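PDB 5AZ0: uncharacterized protein from Bombyx mori, which probably catalyses the NADPH-dependent reduction of aldehydes and ketones to alcohols, as an aldo-keto reductase of the silkworm. Local coordinates for residues T71-G82 with S118-L126. Sequence-based numbering, arbitrary orientation.
Sequences TAHFYRVEPEIG and SLRASLHRL
The carboxylate of Glu-78 shows how one buried acid can tie two helices together, each oxygen meeting a different residue of 118-126. OE2 accepts the hydroxyl of Ser-122 on its syn lone pair, OG to OE2 2.6 Å, and is also hydrogen-bonded to Thr-103 OG1 of strand 100-105. OE1 forms a salt bridge with Arg-125 NH1, 2.8 Å away, the carboxylate and guanidinium planes nearly coplanar at 19°. The extended Arg-125 chain, its CG anti to the carbonyl carbon, also carries the guanidinium flat onto the His-73 ring, planes 5° apart and centres 4.2 Å. Bond and stack together fix its rotation. With an alanine in place of Arg-125, Glu-78 would probably lose its cationic mate and the His-73 ring its stacking partner. In this aldo-keto reductase (beta/alpha)8 barrel, helices 78-90 and 112-126 follow successive parallel strands and pack as neighbours, their segments at 45° and 7.7 Å at closest approach. Backbones come tightest at two CA-H...O contacts, a nearly straight one from Pro-79 CA to Arg-125 O and another from Gly-82 CA to Leu-126 O, both 3.2 Å; a water donates to the carbonyls of Gly-82 and Leu-126. Pro-79 CG lies against the aliphatic base of Arg-125, and Leu-126 CD2 against Glu-78 O, 3.5 Å away. Looser is the other end, where His-73 ND1 and Ser-118 OG, 4.2 Å apart, are bridged by water.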
# COMPACT_ATOMS: atom_id res chain seq x y z
N THR A 71 6.76 -2.89 -0.91
CA THR A 71 7.53 -2.17 -1.85
C THR A 71 6.98 -2.36 -3.26
O THR A 71 5.91 -2.91 -3.42
CB THR A 71 9.06 -2.54 -1.76
OG1 THR A 71 9.81 -1.51 -2.43
CG2 THR A 71 9.38 -3.86 -2.36
N ALA A 72 7.72 -1.89 -4.25
CA ALA A 72 7.28 -1.94 -5.66
C ALA A 72 8.46 -1.76 -6.62
O ALA A 72 9.37 -1.11 -6.27
CB ALA A 72 6.22 -0.85 -5.93
N HIS A 73 8.39 -2.30 -7.84
CA HIS A 73 9.32 -1.94 -8.87
C HIS A 73 9.49 -0.43 -8.99
O HIS A 73 10.63 0.11 -8.90
CB HIS A 73 8.90 -2.56 -10.18
CG HIS A 73 9.79 -2.21 -11.32
ND1 HIS A 73 9.41 -2.32 -12.64
CD2 HIS A 73 11.07 -1.73 -11.33
CE1 HIS A 73 10.41 -1.94 -13.42
NE2 HIS A 73 11.43 -1.57 -12.64
N PHE A 74 8.35 0.26 -9.07
CA PHE A 74 8.38 1.72 -9.17
C PHE A 74 9.10 2.49 -8.08
O PHE A 74 9.42 3.62 -8.27
CB PHE A 74 6.94 2.25 -9.29
CG PHE A 74 6.84 3.71 -9.62
CD1 PHE A 74 7.18 4.15 -10.89
CD2 PHE A 74 6.36 4.65 -8.68
CE1 PHE A 74 7.09 5.53 -11.22
CE2 PHE A 74 6.26 6.02 -9.00
CZ PHE A 74 6.63 6.46 -10.27
N TYR A 75 9.26 1.93 -6.88
CA TYR A 75 9.86 2.67 -5.79
C TYR A 75 11.39 2.74 -5.79
O TYR A 75 11.97 3.40 -4.93
CB TYR A 75 9.36 2.14 -4.47
CG TYR A 75 7.84 2.11 -4.27
CD1 TYR A 75 6.95 2.85 -5.07
CD2 TYR A 75 7.32 1.35 -3.25
CE1 TYR A 75 5.57 2.80 -4.84
CE2 TYR A 75 5.95 1.30 -3.01
CZ TYR A 75 5.08 2.02 -3.79
OH TYR A 75 3.73 1.88 -3.49
N ARG A 76 12.02 2.04 -6.72
CA ARG A 76 13.43 2.17 -7.08
C ARG A 76 14.35 1.45 -6.11
O ARG A 76 15.43 1.15 -6.49
CB ARG A 76 13.93 3.65 -7.25
CG ARG A 76 13.52 4.34 -8.55
CD ARG A 76 12.41 5.31 -8.34
NE ARG A 76 12.25 6.22 -9.46
CZ ARG A 76 11.10 6.49 -10.10
NH1 ARG A 76 9.90 5.92 -9.76
NH2 ARG A 76 11.13 7.38 -11.10
N VAL A 77 13.90 1.14 -4.92
CA VAL A 77 14.74 0.71 -3.85
C VAL A 77 14.69 -0.80 -3.56
O VAL A 77 15.14 -1.23 -2.51
CB VAL A 77 14.41 1.52 -2.55
CG1 VAL A 77 14.78 2.98 -2.78
CG2 VAL A 77 12.91 1.40 -2.12
N GLU A 78 14.14 -1.63 -4.46
CA GLU A 78 14.07 -3.09 -4.14
C GLU A 78 15.45 -3.69 -3.83
O GLU A 78 15.57 -4.48 -2.87
CB GLU A 78 13.41 -3.87 -5.28
CG GLU A 78 11.90 -3.56 -5.45
CD GLU A 78 11.33 -4.08 -6.75
OE1 GLU A 78 11.96 -3.79 -7.78
OE2 GLU A 78 10.28 -4.80 -6.78
N PRO A 79 16.51 -3.33 -4.60
CA PRO A 79 17.86 -3.94 -4.28
C PRO A 79 18.28 -3.62 -2.87
O PRO A 79 18.62 -4.51 -2.09
CB PRO A 79 18.77 -3.32 -5.37
CG PRO A 79 17.81 -2.97 -6.48
CD PRO A 79 16.61 -2.43 -5.76
N GLU A 80 18.09 -2.38 -2.45
CA GLU A 80 18.49 -2.01 -1.09
C GLU A 80 17.62 -2.66 -0.01
O GLU A 80 18.10 -3.02 1.08
CB GLU A 80 18.45 -0.49 -0.91
CG GLU A 80 19.44 0.30 -1.76
CD GLU A 80 18.90 0.74 -3.15
OE1 GLU A 80 18.10 0.05 -3.84
OE2 GLU A 80 19.32 1.82 -3.59
N ILE A 81 16.30 -2.80 -0.28
CA ILE A 81 15.43 -3.45 0.71
C ILE A 81 15.89 -4.92 0.81
O ILE A 81 15.88 -5.52 1.86
CB ILE A 81 13.90 -3.42 0.29
CG1 ILE A 81 13.37 -2.00 0.15
CG2 ILE A 81 13.07 -4.29 1.22
CD1 ILE A 81 13.46 -1.16 1.41
N GLY A 82 16.20 -5.54 -0.31
CA GLY A 82 16.62 -6.95 -0.22
C GLY A 82 17.90 -7.21 0.55
O GLY A 82 18.04 -8.26 1.19
N SER A 118 8.38 -8.89 -15.17
CA SER A 118 8.49 -7.89 -14.15
C SER A 118 8.77 -8.47 -12.74
O SER A 118 9.61 -7.95 -12.00
CB SER A 118 7.24 -6.98 -14.14
OG SER A 118 7.34 -5.88 -13.24
N LEU A 119 8.01 -9.50 -12.38
CA LEU A 119 8.09 -10.02 -11.04
C LEU A 119 9.40 -10.75 -10.87
O LEU A 119 10.02 -10.56 -9.88
CB LEU A 119 6.92 -10.93 -10.70
CG LEU A 119 6.95 -11.73 -9.40
CD1 LEU A 119 7.06 -10.77 -8.27
CD2 LEU A 119 5.71 -12.62 -9.28
N ARG A 120 9.83 -11.60 -11.80
CA ARG A 120 11.17 -12.20 -11.70
C ARG A 120 12.30 -11.20 -11.52
O ARG A 120 13.14 -11.35 -10.66
CB ARG A 120 11.44 -13.14 -12.85
CG ARG A 120 10.62 -14.44 -12.72
CD ARG A 120 11.31 -15.47 -13.48
NE ARG A 120 10.64 -16.71 -13.67
CZ ARG A 120 10.94 -17.86 -13.06
NH1 ARG A 120 11.81 -17.93 -12.10
NH2 ARG A 120 10.31 -18.98 -13.42
N ALA A 121 12.25 -10.11 -12.26
CA ALA A 121 13.21 -9.04 -12.06
C ALA A 121 13.12 -8.44 -10.68
O ALA A 121 14.15 -8.22 -10.00
CB ALA A 121 13.05 -7.97 -13.18
N SER A 122 11.89 -8.19 -10.21
CA SER A 122 11.75 -7.62 -8.87
C SER A 122 12.32 -8.65 -7.84
O SER A 122 12.94 -8.24 -6.84
CB SER A 122 10.28 -7.32 -8.52
OG SER A 122 9.83 -6.08 -8.98
N LEU A 123 12.03 -9.92 -8.06
CA LEU A 123 12.48 -10.93 -7.14
C LEU A 123 14.04 -11.02 -7.13
O LEU A 123 14.65 -11.19 -6.05
CB LEU A 123 11.91 -12.30 -7.48
CG LEU A 123 10.41 -12.48 -7.23
CD1 LEU A 123 9.97 -13.76 -7.90
CD2 LEU A 123 10.13 -12.61 -5.75
N HIS A 124 14.65 -10.89 -8.31
CA HIS A 124 16.12 -10.78 -8.36
C HIS A 124 16.62 -9.56 -7.56
O HIS A 124 17.50 -9.69 -6.77
CB HIS A 124 16.65 -10.78 -9.79
CG HIS A 124 18.08 -11.17 -9.89
ND1 HIS A 124 19.11 -10.25 -9.83
CD2 HIS A 124 18.66 -12.40 -9.95
CE1 HIS A 124 20.26 -10.90 -9.89
NE2 HIS A 124 20.01 -12.19 -10.00
N ARG A 125 16.07 -8.39 -7.76
CA ARG A 125 16.47 -7.23 -7.03
C ARG A 125 16.39 -7.50 -5.50
O ARG A 125 17.26 -7.06 -4.77
CB ARG A 125 15.59 -6.01 -7.36
CG ARG A 125 15.75 -5.52 -8.81
CD ARG A 125 15.09 -4.15 -9.05
NE ARG A 125 14.78 -4.06 -10.47
CZ ARG A 125 13.63 -4.37 -11.05
NH1 ARG A 125 12.50 -4.68 -10.34
NH2 ARG A 125 13.60 -4.37 -12.39
N LEU A 126 15.30 -8.10 -5.04
CA LEU A 126 15.03 -8.29 -3.63
C LEU A 126 15.81 -9.46 -3.07
O LEU A 126 15.84 -9.60 -1.91
CB LEU A 126 13.54 -8.63 -3.42
CG LEU A 126 12.66 -7.41 -3.67
CD1 LEU A 126 11.22 -7.88 -3.88
CD2 LEU A 126 12.74 -6.45 -2.47
O HOH W 1 6.77 -3.25 -13.07
O HOH W 2 17.05 -10.56 0.39